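Local structure of Aln2 (Streptomyces sp. CM020, 6P7L) at residues 54-59 and 85-90; 67-72 and 157-162; 100-105 and 123-128; 115-120 and 142-147. The protein probably takes part in biosynthesis of the polyketide antibiotic alnumycin and belongs to the SnoaL-like branch of the NTF2-like superfamily. All coordinates share one frame; numbering follows the deposited sequence.

Contact 1 (54-59 and 85-90)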
loop_
_atom_site.group_PDB
_atom_site.type_symbol
_atom_site.label_atom_id
_atom_site.label_comp_id
_atom_site.label_asym_id
_atom_site.label_seq_id
_atom_site.Cartn_x
_atom_site.Cartn_y
_atom_site.Cartn_z
ATOM N N ASP A 54 2.354 19.354 -6.068
ATOM C CA ASP A 54 1.823 20.693 -6.309
ATOM C C ASP A 54 1.549 20.969 -7.782
ATOM O O ASP A 54 1.447 22.135 -8.196
ATOM C CB ASP A 54 2.768 21.758 -5.749
ATOM C CG ASP A 54 2.780 21.782 -4.229
ATOM O OD1 ASP A 54 1.813 21.282 -3.622
ATOM O OD2 ASP A 54 3.759 22.286 -3.644
ATOM N N ASP A 55 1.421 19.931 -8.593
ATOM C CA ASP A 55 0.977 20.090 -9.976
ATOM C C ASP A 55 -0.551 19.981 -10.010
ATOM O O ASP A 55 -1.157 18.988 -10.455
ATOM C CB ASP A 55 1.664 19.062 -10.866
ATOM C CG ASP A 55 1.246 19.165 -12.334
ATOM O OD1 ASP A 55 0.569 20.137 -12.726
ATOM O OD2 ASP A 55 1.592 18.241 -13.094
ATOM N N PHE A 56 -1.188 21.031 -9.474
ATOM C CA PHE A 56 -2.635 21.005 -9.298
ATOM C C PHE A 56 -3.336 21.055 -10.644
ATOM O O PHE A 56 -4.384 20.432 -10.810
ATOM C CB PHE A 56 -3.096 22.144 -8.385
ATOM C CG PHE A 56 -2.509 22.069 -7.003
ATOM C CD1 PHE A 56 -2.862 21.046 -6.127
ATOM C CD2 PHE A 56 -1.568 22.994 -6.592
ATOM C CE1 PHE A 56 -2.293 20.976 -4.868
ATOM C CE2 PHE A 56 -1.011 22.904 -5.334
ATOM C CZ PHE A 56 -1.385 21.882 -4.489
ATOM N N GLY A 57 -2.753 21.739 -11.625
ATOM C CA GLY A 57 -3.336 21.734 -12.961
ATOM C C GLY A 57 -3.287 20.354 -13.596
ATOM O O GLY A 57 -4.277 19.879 -14.169
ATOM N N GLY A 58 -2.146 19.674 -13.469
ATOM C CA GLY A 58 -2.036 18.327 -13.997
ATOM C C GLY A 58 -2.934 17.344 -13.271
ATOM O O GLY A 58 -3.465 16.417 -13.883
ATOM N N PHE A 59 -3.077 17.500 -11.947
ATOM C CA PHE A 59 -4.027 16.685 -11.196
ATOM C C PHE A 59 -5.445 16.877 -11.725
ATOM O O PHE A 59 -6.159 15.910 -12.018
ATOM C CB PHE A 59 -3.954 17.050 -9.719
ATOM C CG PHE A 59 -5.079 16.484 -8.898
ATOM C CD1 PHE A 59 -5.103 15.130 -8.557
ATOM C CD2 PHE A 59 -6.120 17.293 -8.489
ATOM C CE1 PHE A 59 -6.115 14.632 -7.820
ATOM C CE2 PHE A 59 -7.148 16.778 -7.743
ATOM C CZ PHE A 59 -7.161 15.458 -7.406
ATOM N N ALA A 85 -9.079 24.342 -8.334
ATOM C CA ALA A 85 -9.121 25.382 -7.320
ATOM C C ALA A 85 -9.289 24.783 -5.919
ATOM O O ALA A 85 -8.681 25.261 -4.946
ATOM C CB ALA A 85 -10.263 26.353 -7.633
ATOM N N GLY A 86 -10.144 23.770 -5.781
ATOM C CA GLY A 86 -10.342 23.161 -4.470
ATOM C C GLY A 86 -9.106 22.437 -3.963
ATOM O O GLY A 86 -8.780 22.475 -2.761
ATOM N N ALA A 87 -8.410 21.748 -4.865
ATOM C CA ALA A 87 -7.204 21.033 -4.483
ATOM C C ALA A 87 -6.109 21.994 -4.043
ATOM O O ALA A 87 -5.423 21.750 -3.039
ATOM C CB ALA A 87 -6.720 20.161 -5.643
ATOM N N ARG A 88 -5.926 23.088 -4.785
ATOM C CA ARG A 88 -4.943 24.087 -4.394
ATOM C C ARG A 88 -5.291 24.693 -3.037
ATOM O O ARG A 88 -4.415 24.859 -2.175
ATOM C CB ARG A 88 -4.868 25.172 -5.474
ATOM C CG ARG A 88 -3.903 26.265 -5.157
ATOM C CD ARG A 88 -3.749 27.203 -6.369
ATOM N NE ARG A 88 -2.959 26.603 -7.441
ATOM C CZ ARG A 88 -3.454 26.184 -8.599
ATOM N NH1 ARG A 88 -4.747 26.304 -8.850
ATOM N NH2 ARG A 88 -2.648 25.658 -9.511
ATOM N N ALA A 89 -6.568 25.033 -2.837
ATOM C CA ALA A 89 -6.985 25.640 -1.580
ATOM C C ALA A 89 -6.756 24.671 -0.427
ATOM O O ALA A 89 -6.253 25.054 0.629
ATOM C CB ALA A 89 -8.452 26.062 -1.671
ATOM N N ALA A 90 -7.124 23.401 -0.621
ATOM C CA ALA A 90 -6.994 22.409 0.446
ATOM C C ALA A 90 -5.547 22.180 0.837
ATOM O O ALA A 90 -5.257 21.837 1.994
ATOM C CB ALA A 90 -7.631 21.086 0.027
#

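Contact 2 (67-72 and 157-162)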
loop_
_atom_site.group_PDB
_atom_site.type_symbol
_atom_site.label_atom_id
_atom_site.label_comp_id
_atom_site.label_asym_id
_atom_site.label_seq_id
_atom_site.Cartn_x
_atom_site.Cartn_y
_atom_site.Cartn_z
ATOM N N ALA A 67 -16.897 16.399 -14.214
ATOM C CA ALA A 67 -16.597 15.446 -13.141
ATOM C C ALA A 67 -17.100 15.981 -11.802
ATOM O O ALA A 67 -17.125 17.185 -11.557
ATOM C CB ALA A 67 -15.101 15.179 -13.052
ATOM N N GLU A 68 -17.566 15.081 -10.951
ATOM C CA GLU A 68 -18.090 15.456 -9.642
ATOM C C GLU A 68 -17.116 14.993 -8.574
ATOM O O GLU A 68 -16.733 13.817 -8.550
ATOM C CB GLU A 68 -19.461 14.836 -9.391
ATOM C CG GLU A 68 -20.635 15.753 -9.665
ATOM C CD GLU A 68 -21.950 14.996 -9.749
ATOM O OE1 GLU A 68 -22.740 15.278 -10.674
ATOM O OE2 GLU A 68 -22.191 14.121 -8.890
ATOM N N PHE A 69 -16.704 15.920 -7.709
ATOM C CA PHE A 69 -15.774 15.644 -6.622
ATOM C C PHE A 69 -16.498 15.979 -5.331
ATOM O O PHE A 69 -16.676 17.162 -5.015
ATOM C CB PHE A 69 -14.495 16.472 -6.774
ATOM C CG PHE A 69 -13.353 15.993 -5.936
ATOM C CD1 PHE A 69 -13.447 15.961 -4.560
ATOM C CD2 PHE A 69 -12.161 15.587 -6.525
ATOM C CE1 PHE A 69 -12.385 15.516 -3.784
ATOM C CE2 PHE A 69 -11.112 15.158 -5.742
ATOM C CZ PHE A 69 -11.220 15.112 -4.390
ATOM N N ARG A 70 -16.847 14.952 -4.557
ATOM C CA ARG A 70 -17.640 15.122 -3.346
ATOM C C ARG A 70 -16.721 14.992 -2.145
ATOM O O ARG A 70 -16.248 13.890 -1.814
ATOM C CB ARG A 70 -18.791 14.116 -3.284
ATOM C CG ARG A 70 -19.811 14.481 -2.251
ATOM C CD ARG A 70 -20.929 13.694 -2.478
ATOM N NE ARG A 70 -21.622 13.909 -3.770
ATOM C CZ ARG A 70 -22.716 14.663 -3.951
ATOM N NH1 ARG A 70 -23.274 15.316 -2.932
ATOM N NH2 ARG A 70 -23.256 14.765 -5.159
ATOM N N LEU A 71 -16.597 16.108 -1.433
ATOM C CA LEU A 71 -15.728 16.298 -0.301
ATOM C C LEU A 71 -16.334 15.619 0.912
ATOM O O LEU A 71 -17.552 15.379 0.991
ATOM C CB LEU A 71 -15.548 17.800 -0.035
ATOM C CG LEU A 71 -14.798 18.658 -1.062
ATOM C CD1 LEU A 71 -14.920 20.152 -0.745
ATOM C CD2 LEU A 71 -13.343 18.266 -1.105
ATOM N N ALA A 72 -15.472 15.392 1.898
ATOM C CA ALA A 72 -15.915 14.694 3.102
ATOM C C ALA A 72 -17.127 15.375 3.740
ATOM O O ALA A 72 -18.040 14.708 4.247
ATOM C CB ALA A 72 -14.757 14.596 4.092
ATOM N N ARG A 157 -15.480 11.262 -7.761
ATOM C CA ARG A 157 -14.716 10.877 -6.581
ATOM C C ARG A 157 -15.578 11.248 -5.374
ATOM O O ARG A 157 -16.040 12.393 -5.282
ATOM C CB ARG A 157 -13.363 11.585 -6.521
ATOM C CG ARG A 157 -12.602 11.333 -5.231
ATOM C CD ARG A 157 -11.099 11.525 -5.336
ATOM N NE ARG A 157 -10.561 10.539 -6.241
ATOM C CZ ARG A 157 -9.409 10.631 -6.906
ATOM N NH1 ARG A 157 -8.601 11.678 -6.729
ATOM N NH2 ARG A 157 -9.080 9.655 -7.753
ATOM N N VAL A 158 -15.795 10.301 -4.463
ATOM C CA VAL A 158 -16.560 10.556 -3.231
ATOM C C VAL A 158 -15.702 10.117 -2.051
ATOM O O VAL A 158 -15.311 8.950 -1.970
ATOM C CB VAL A 158 -17.898 9.799 -3.227
ATOM C CG1 VAL A 158 -18.661 10.022 -1.906
ATOM C CG2 VAL A 158 -18.767 10.204 -4.426
ATOM N N ILE A 159 -15.411 11.035 -1.142
ATOM C CA ILE A 159 -14.543 10.781 0.007
ATOM C C ILE A 159 -15.405 10.746 1.264
ATOM O O ILE A 159 -16.142 11.700 1.534
ATOM C CB ILE A 159 -13.464 11.869 0.126
ATOM C CG1 ILE A 159 -12.543 11.807 -1.103
ATOM C CG2 ILE A 159 -12.682 11.710 1.403
ATOM C CD1 ILE A 159 -11.698 13.026 -1.281
ATOM N N GLU A 160 -15.332 9.651 2.025
ATOM C CA GLU A 160 -15.976 9.560 3.336
ATOM C C GLU A 160 -14.854 9.555 4.366
ATOM O O GLU A 160 -14.006 8.653 4.348
ATOM C CB GLU A 160 -16.844 8.301 3.453
ATOM C CG GLU A 160 -18.097 8.373 2.578
ATOM C CD GLU A 160 -19.016 7.189 2.760
ATOM O OE1 GLU A 160 -18.862 6.462 3.763
ATOM O OE2 GLU A 160 -19.899 6.990 1.902
ATOM N N ARG A 161 -14.810 10.574 5.223
ATOM C CA ARG A 161 -13.730 10.672 6.195
ATOM C C ARG A 161 -14.098 9.926 7.466
ATOM O O ARG A 161 -15.194 10.118 8.014
ATOM C CB ARG A 161 -13.395 12.128 6.511
ATOM C CG ARG A 161 -11.878 12.302 6.559
ATOM C CD ARG A 161 -11.482 13.723 6.534
ATOM N NE ARG A 161 -11.651 14.298 7.858
ATOM C CZ ARG A 161 -11.672 15.596 8.111
ATOM N NH1 ARG A 161 -11.538 16.468 7.124
ATOM N NH2 ARG A 161 -11.823 16.012 9.355
ATOM N N ASP A 162 -13.191 9.051 7.918
ATOM C CA ASP A 162 -13.558 8.129 8.982
ATOM C C ASP A 162 -13.830 8.853 10.286
ATOM O O ASP A 162 -14.657 8.384 11.073
ATOM C CB ASP A 162 -12.459 7.088 9.171
ATOM C CG ASP A 162 -12.483 5.992 8.093
ATOM O OD1 ASP A 162 -13.601 5.628 7.658
ATOM O OD2 ASP A 162 -11.382 5.460 7.735
HETATM O O HOH W 1 -17.184 12.209 5.323
#

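Contact 3 (100-105 and 123-128)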
loop_
_atom_site.group_PDB
_atom_site.type_symbol
_atom_site.label_atom_id
_atom_site.label_comp_id
_atom_site.label_asym_id
_atom_site.label_seq_id
_atom_site.Cartn_x
_atom_site.Cartn_y
_atom_site.Cartn_z
ATOM N N ARG A 100 1.974 13.143 1.356
ATOM C CA ARG A 100 2.006 11.958 0.505
ATOM C C ARG A 100 0.694 11.213 0.717
ATOM O O ARG A 100 0.311 10.939 1.862
ATOM C CB ARG A 100 3.206 11.036 0.779
ATOM C CG ARG A 100 4.556 11.679 0.521
ATOM C CD ARG A 100 4.831 11.826 -0.955
ATOM N NE ARG A 100 6.088 12.543 -1.208
ATOM C CZ ARG A 100 6.355 13.181 -2.350
ATOM N NH1 ARG A 100 5.452 13.184 -3.308
ATOM N NH2 ARG A 100 7.520 13.810 -2.524
ATOM N N HIS A 101 -0.006 10.933 -0.384
ATOM C CA HIS A 101 -1.258 10.179 -0.348
ATOM C C HIS A 101 -0.904 8.705 -0.457
ATOM O O HIS A 101 -0.068 8.326 -1.282
ATOM C CB HIS A 101 -2.206 10.574 -1.484
ATOM C CG HIS A 101 -2.984 11.823 -1.215
ATOM N ND1 HIS A 101 -2.402 13.070 -1.199
ATOM C CD2 HIS A 101 -4.284 12.016 -0.894
ATOM C CE1 HIS A 101 -3.311 13.982 -0.919
ATOM N NE2 HIS A 101 -4.460 13.369 -0.726
ATOM N N TRP A 102 -1.537 7.889 0.387
ATOM C CA TRP A 102 -1.369 6.445 0.431
ATOM C C TRP A 102 -2.740 5.809 0.211
ATOM O O TRP A 102 -3.674 6.084 0.969
ATOM C CB TRP A 102 -0.802 6.026 1.800
ATOM C CG TRP A 102 0.488 6.623 2.124
ATOM C CD1 TRP A 102 0.697 7.885 2.626
ATOM C CD2 TRP A 102 1.777 6.037 1.966
ATOM N NE1 TRP A 102 2.042 8.107 2.811
ATOM C CE2 TRP A 102 2.724 6.997 2.392
ATOM C CE3 TRP A 102 2.233 4.803 1.495
ATOM C CZ2 TRP A 102 4.090 6.745 2.374
ATOM C CZ3 TRP A 102 3.587 4.581 1.459
ATOM C CH2 TRP A 102 4.492 5.541 1.900
ATOM N N PHE A 103 -2.850 4.955 -0.800
ATOM C CA PHE A 103 -4.070 4.209 -1.083
ATOM C C PHE A 103 -3.788 2.744 -0.814
ATOM O O PHE A 103 -2.657 2.278 -1.040
ATOM C CB PHE A 103 -4.512 4.311 -2.538
ATOM C CG PHE A 103 -4.892 5.673 -3.005
ATOM C CD1 PHE A 103 -4.965 6.770 -2.147
ATOM C CD2 PHE A 103 -5.229 5.848 -4.335
ATOM C CE1 PHE A 103 -5.317 8.000 -2.640
ATOM C CE2 PHE A 103 -5.590 7.062 -4.822
ATOM C CZ PHE A 103 -5.627 8.148 -3.977
ATOM N N ASP A 104 -4.814 2.006 -0.401
ATOM C CA ASP A 104 -4.673 0.569 -0.204
ATOM C C ASP A 104 -6.053 -0.062 -0.178
ATOM O O ASP A 104 -7.089 0.629 -0.131
ATOM C CB ASP A 104 -3.896 0.297 1.083
ATOM C CG ASP A 104 -3.158 -1.027 1.085
ATOM O OD1 ASP A 104 -3.065 -1.715 0.035
ATOM O OD2 ASP A 104 -2.657 -1.360 2.180
ATOM N N MET A 105 -6.050 -1.403 -0.228
ATOM C CA MET A 105 -7.262 -2.229 -0.148
ATOM C C MET A 105 -8.267 -1.826 -1.231
ATOM O O MET A 105 -9.453 -1.558 -0.945
ATOM C CB MET A 105 -7.951 -2.144 1.225
ATOM C CG MET A 105 -7.341 -2.816 2.441
ATOM S SD MET A 105 -6.694 -4.490 2.273
ATOM C CE MET A 105 -5.112 -3.724 1.887
ATOM N N THR A 123 -5.083 7.623 3.116
ATOM C CA THR A 123 -4.656 8.570 4.128
ATOM C C THR A 123 -3.574 9.446 3.523
ATOM O O THR A 123 -3.113 9.220 2.403
ATOM C CB THR A 123 -4.178 7.874 5.399
ATOM O OG1 THR A 123 -3.906 8.873 6.402
ATOM C CG2 THR A 123 -2.962 7.064 5.137
ATOM N N VAL A 124 -3.235 10.491 4.256
ATOM C CA VAL A 124 -2.184 11.427 3.875
ATOM C C VAL A 124 -1.217 11.523 5.040
ATOM O O VAL A 124 -1.631 11.774 6.186
ATOM C CB VAL A 124 -2.754 12.804 3.508
ATOM C CG1 VAL A 124 -1.642 13.758 3.175
ATOM C CG2 VAL A 124 -3.686 12.650 2.326
ATOM N N THR A 125 0.068 11.313 4.742
ATOM C CA THR A 125 1.121 11.664 5.682
ATOM C C THR A 125 1.623 13.058 5.333
ATOM O O THR A 125 1.670 13.445 4.163
ATOM C CB THR A 125 2.283 10.664 5.675
ATOM O OG1 THR A 125 2.832 10.547 4.375
ATOM C CG2 THR A 125 1.824 9.248 6.138
ATOM N N VAL A 126 2.020 13.811 6.355
ATOM C CA VAL A 126 2.559 15.152 6.148
ATOM C C VAL A 126 3.900 15.256 6.858
ATOM O O VAL A 126 3.953 15.239 8.092
ATOM C CB VAL A 126 1.606 16.242 6.638
ATOM C CG1 VAL A 126 2.135 17.595 6.213
ATOM C CG2 VAL A 126 0.187 15.998 6.089
ATOM N N THR A 127 4.967 15.414 6.084
ATOM C CA THR A 127 6.331 15.406 6.593
ATOM C C THR A 127 6.890 16.818 6.565
ATOM O O THR A 127 6.937 17.452 5.511
ATOM C CB THR A 127 7.201 14.466 5.763
ATOM O OG1 THR A 127 6.733 13.129 5.929
ATOM C CG2 THR A 127 8.645 14.508 6.222
ATOM N N SER A 128 7.332 17.290 7.721
ATOM C CA SER A 128 7.841 18.643 7.883
ATOM C C SER A 128 9.364 18.735 7.795
ATOM O O SER A 128 10.094 17.736 7.811
ATOM C CB SER A 128 7.377 19.199 9.227
ATOM O OG SER A 128 8.247 18.701 10.232
#

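Contact 4 (115-120 and 142-147)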
loop_
_atom_site.group_PDB
_atom_site.type_symbol
_atom_site.label_atom_id
_atom_site.label_comp_id
_atom_site.label_asym_id
_atom_site.label_seq_id
_atom_site.Cartn_x
_atom_site.Cartn_y
_atom_site.Cartn_z
ATOM N N THR A 115 -16.897 1.564 -18.037
ATOM C CA THR A 115 -16.809 2.360 -16.823
ATOM C C THR A 115 -16.214 1.523 -15.696
ATOM O O THR A 115 -16.597 0.362 -15.481
ATOM C CB THR A 115 -18.188 2.873 -16.414
ATOM O OG1 THR A 115 -18.719 3.678 -17.476
ATOM C CG2 THR A 115 -18.056 3.695 -15.161
ATOM N N VAL A 116 -15.279 2.121 -14.974
ATOM C CA VAL A 116 -14.558 1.462 -13.893
ATOM C C VAL A 116 -14.955 2.059 -12.552
ATOM O O VAL A 116 -14.946 3.281 -12.379
ATOM C CB VAL A 116 -13.035 1.572 -14.099
ATOM C CG1 VAL A 116 -12.342 0.901 -12.954
ATOM C CG2 VAL A 116 -12.642 0.993 -15.444
ATOM N N SER A 117 -15.329 1.204 -11.603
ATOM C CA SER A 117 -15.664 1.630 -10.246
ATOM C C SER A 117 -14.585 1.100 -9.315
ATOM O O SER A 117 -14.247 -0.088 -9.379
ATOM C CB SER A 117 -17.041 1.091 -9.809
ATOM O OG SER A 117 -18.085 1.637 -10.581
ATOM N N THR A 118 -14.061 1.962 -8.452
ATOM C CA THR A 118 -13.114 1.530 -7.437
ATOM C C THR A 118 -13.552 1.999 -6.048
ATOM O O THR A 118 -14.311 2.963 -5.883
ATOM C CB THR A 118 -11.687 2.032 -7.723
ATOM O OG1 THR A 118 -11.640 3.442 -7.469
ATOM C CG2 THR A 118 -11.235 1.722 -9.168
ATOM N N SER A 119 -13.069 1.289 -5.030
ATOM C CA SER A 119 -13.237 1.681 -3.634
ATOM C C SER A 119 -11.921 1.350 -2.958
ATOM O O SER A 119 -11.285 0.328 -3.267
ATOM C CB SER A 119 -14.415 0.966 -2.949
ATOM O OG SER A 119 -14.089 -0.375 -2.577
ATOM N N TYR A 120 -11.496 2.234 -2.072
ATOM C CA TYR A 120 -10.203 2.010 -1.437
ATOM C C TYR A 120 -10.090 2.825 -0.164
ATOM O O TYR A 120 -10.882 3.736 0.100
ATOM C CB TYR A 120 -9.059 2.369 -2.367
ATOM C CG TYR A 120 -9.130 3.720 -3.026
ATOM C CD1 TYR A 120 -9.877 3.910 -4.186
ATOM C CD2 TYR A 120 -8.415 4.801 -2.518
ATOM C CE1 TYR A 120 -9.890 5.137 -4.837
ATOM C CE2 TYR A 120 -8.406 6.034 -3.151
ATOM C CZ TYR A 120 -9.170 6.202 -4.312
ATOM O OH TYR A 120 -9.188 7.424 -4.952
ATOM N N ARG A 142 -14.576 6.253 -2.953
ATOM C CA ARG A 142 -15.218 5.588 -4.082
ATOM C C ARG A 142 -15.048 6.470 -5.316
ATOM O O ARG A 142 -15.457 7.638 -5.316
ATOM C CB ARG A 142 -16.699 5.291 -3.817
ATOM C CG ARG A 142 -16.936 4.225 -2.780
ATOM C CD ARG A 142 -18.322 3.665 -2.859
ATOM N NE ARG A 142 -18.407 2.408 -2.110
ATOM C CZ ARG A 142 -18.556 2.319 -0.798
ATOM N NH1 ARG A 142 -18.643 3.413 -0.060
ATOM N NH2 ARG A 142 -18.617 1.126 -0.235
ATOM N N ASP A 143 -14.473 5.900 -6.379
ATOM C CA ASP A 143 -14.268 6.604 -7.632
ATOM C C ASP A 143 -15.014 5.924 -8.775
ATOM O O ASP A 143 -15.243 4.711 -8.759
ATOM C CB ASP A 143 -12.777 6.616 -8.059
ATOM C CG ASP A 143 -11.919 7.571 -7.267
ATOM O OD1 ASP A 143 -12.455 8.515 -6.642
ATOM O OD2 ASP A 143 -10.673 7.312 -7.273
ATOM N N THR A 144 -15.324 6.686 -9.815
ATOM C CA THR A 144 -15.598 6.090 -11.115
ATOM C C THR A 144 -14.599 6.681 -12.099
ATOM O O THR A 144 -14.283 7.887 -12.038
ATOM C CB THR A 144 -17.033 6.320 -11.625
ATOM O OG1 THR A 144 -17.193 7.688 -12.004
ATOM C CG2 THR A 144 -18.041 5.924 -10.574
ATOM N N LEU A 145 -14.080 5.813 -12.964
ATOM C CA LEU A 145 -13.162 6.189 -14.025
ATOM C C LEU A 145 -13.784 5.852 -15.370
ATOM O O LEU A 145 -14.557 4.890 -15.510
ATOM C CB LEU A 145 -11.802 5.470 -13.895
ATOM C CG LEU A 145 -11.220 5.408 -12.493
ATOM C CD1 LEU A 145 -10.030 4.448 -12.431
ATOM C CD2 LEU A 145 -10.856 6.786 -12.030
ATOM N N VAL A 146 -13.426 6.649 -16.373
ATOM C CA VAL A 146 -13.913 6.437 -17.726
ATOM C C VAL A 146 -12.734 6.566 -18.676
ATOM O O VAL A 146 -11.732 7.208 -18.373
ATOM C CB VAL A 146 -15.031 7.418 -18.104
ATOM C CG1 VAL A 146 -16.253 7.195 -17.236
ATOM C CG2 VAL A 146 -14.537 8.881 -18.032
ATOM N N ARG A 147 -12.872 5.957 -19.844
ATOM C CA ARG A 147 -11.825 5.967 -20.858
ATOM C C ARG A 147 -12.113 7.062 -21.884
ATOM O O ARG A 147 -13.213 7.120 -22.436
ATOM C CB ARG A 147 -11.745 4.601 -21.537
ATOM C CG ARG A 147 -10.499 4.362 -22.345
ATOM C CD ARG A 147 -10.459 2.902 -22.778
ATOM N NE ARG A 147 -10.446 2.006 -21.615
ATOM C CZ ARG A 147 -9.378 1.808 -20.853
ATOM N NH1 ARG A 147 -8.261 2.451 -21.162
ATOM N NH2 ARG A 147 -9.426 0.980 -19.792
#

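Contact 1 (54-59 and 85-90)
The Phe56 ring is sandwiched between two backbone carbons. Arg88 CA sits over the centre of one face, 3.9 Å from the ring centroid and 3° off its normal, a CH-pi contact, while Asp54 CA lies over the opposite face, displaced toward the rim. The Arg88 guanidinium in turn receives Phe56 CB over one of its own faces, with Arg88 NH2 3.7 Å from Phe56 CB. The two planes stand 75° apart, so this is not a stack. Arg88 gets there by running straight out from its helix and then bending at chi3 (-74°), which folds the guanidinium back beside the base of the Phe56 side chain; its polar end makes a salt bridge with Glu84. Ala87 adds a second apolar contact: its methyl CB lies 4.0 Å from Phe56 CD1 and also 4.0 Å from Phe59 CE2, bridging the two aromatic rings. No hydrogen bond crosses between the segments. Asp55 instead serves the start of its own helix as N-cap, taking Gly58 N on OD1 at 2.9 Å. A Schellman motif with Asp54 as its C-prime residue ends helix 34-52 just before, so the chain turns directly into short helix 56-60, whose Phe59 packs on Ile83 of helix 80-90, on Met48 and Met51 of helix 34-52, and edge-to-face on Phe63.

Contact 2 (67-72 and 157-162)
Strands 67-70 and 151-161 form the one parallel pairing in the curved mixed sheet of this NTF2-like fold, with Phe69 and Arg157 as neighbours in register. The backbones are staggered in the parallel manner: Arg157 straddles Phe69, giving its N to Glu68 O at 3.0 Å and taking Arg70 N on its O at 2.8 Å, the latter bond essentially straight (180°). Arg70 straddles Val158 in the same way, its O accepting from Ile159 N at 3.1 Å. On the Phe69 side of the sheet the ring and the Arg157 chain run side by side and point the same way. Arg157 CG stands over one ring face, 4.2 Å from the Phe69 centroid, and CD follows it. With CG1 anti to the carbonyl carbon (chi1 -64°), Ile159 brings CD1 to 3.6 Å from Phe69 CE1. This is the side of the sheet on which helix 34-52 lies, consistent with the pocket that NTF2-like folds commonly form between helix and sheet. There the Arg157 guanidinium, bent over at chi3, is held by a salt bridge from NE to Asp143 and a hydrogen bond from NH2 to Gln47, while NH1 binds a glycerol probably left from crystallisation. Beyond Arg70 the direct backbone bonds give way to a water that donates to Ala72 O and accepts from Arg161 N. Next to it the methyl CB of Ala72 touches Arg161 CB at 3.7 Å.

Contact 3 (100-105 and 123-128)
Antiparallel strands 100-104 and 123-127 pair with Arg100 opposite Thr125 and Trp102 opposite Thr123, both hydrogen-bonded pairs, with His101 and Val124 as the non-hydrogen-bonded pair between them. The N-to-C directions of the two segments are 150° apart, 30° from exactly antiparallel. Each hydrogen-bonded pair makes two reciprocal bonds, among them Arg100 N to Thr125 O at 2.8 Å and Trp102 N to Thr123 O at 2.9 Å. On one face of the sheet Val124 CG2 presses over a face of the His101 imidazole, 3.3 Å from its centroid, a tight CH-pi contact in which the methyl is shifted toward the NE2-CD2 rim, with NE2 3.2 Å from CG2. His101 ND1 is hydrogen-bonded to Asp52, and NE2 meets a glycerol probably from the crystallisation liquor. The Trp102 face shows a diagonal contact: the indole reaches past its own partner, Thr123, and gives NE1-H to Thr125 OG1 at 3.0 Å, with the oxygen at the ring edge and close to its plane. This in-plane bond helps to set the rotation of the indole. A chi1 of 57° sets Thr125 OG1 between the backbone N and carbonyl carbon and leaves CG2 to lie beside the same indole N-H. This hairpin contact is largely buried. The Trp102 face is at the assembly interface: Arg100 makes a salt bridge with Asp162 of the third subunit, and Thr123 packs on Trp102 of the second. The His101 face packs on Met48 and Met51 of helix 34-52, and strand 133-148 continues the sheet beyond Thr123 and Val124.

Contact 4 (115-120 and 142-147)
A chi1 of 50° folds the Tyr120 phenol back over its own main chain, and Asp143, whose carboxylate branch turns away from its carbonyl (chi1 -75°), reaches across to meet it. Tyr120 OH donates to Asp143 OD2 at 2.8 Å. The oxygen lies at the edge of the phenol ring, near its plane, but the hydroxyl comes in from above the carboxylate plane, the two planes being 69° apart. OD2 also bonds Tyr44 OH and OD1 is engaged by Arg157, so both carboxylate oxygens of this buried side chain have partners. Thr118 stands directly opposite Asp143 in the sheet, its OG1 3.4 Å from Asp143 CB, and likewise bonds Tyr44 OH. Together these side chains form a polar cluster beneath helix 34-52, on the inner side of the NTF2-like sheet. The strands themselves belong to the hairpin of 116-127 and 133-148, with two hydrogen-bonded pairs in this part. In one, Leu145 N gives to Val116 O at 2.7 Å and Val116 N to Leu145 O at 2.9 Å; in the other, Thr118 and Asp143 exchange equivalent bonds. Past the cluster the same face turns apolar, with Val116 CB 4.1 Å from Leu145 CB and both side chains packed under helix 34-52. On the reverse face Ser119 CB touches Arg142 CG at 4.1 Å, and the extended Arg142 chain carries its guanidinium to the exposed surface.

Contact 3 is the buried one, contact 4 partly so, while contacts 1 and 2 lie nearer the surface. Contacts 2, 3 and 4 build one sheet through backbone hydrogen bonds, parallel in contact 2 and antiparallel in the other two; contacts 3 and 4 share strand 116-127 on opposite sides of the chain's centre, joined where Phe103 meets Tyr120. Contact 1 pairs two helices without a hydrogen bond between them, by aromatic and methyl packing, and reaches the sheet through Phe59, which touches Phe69 and Arg157. Contacts 2 and 4 meet where Arg157 reaches Asp143. Contact 3 deals most with other subunits; contacts 2 and 4 each reach one through a single residue, and contact 1 touches none.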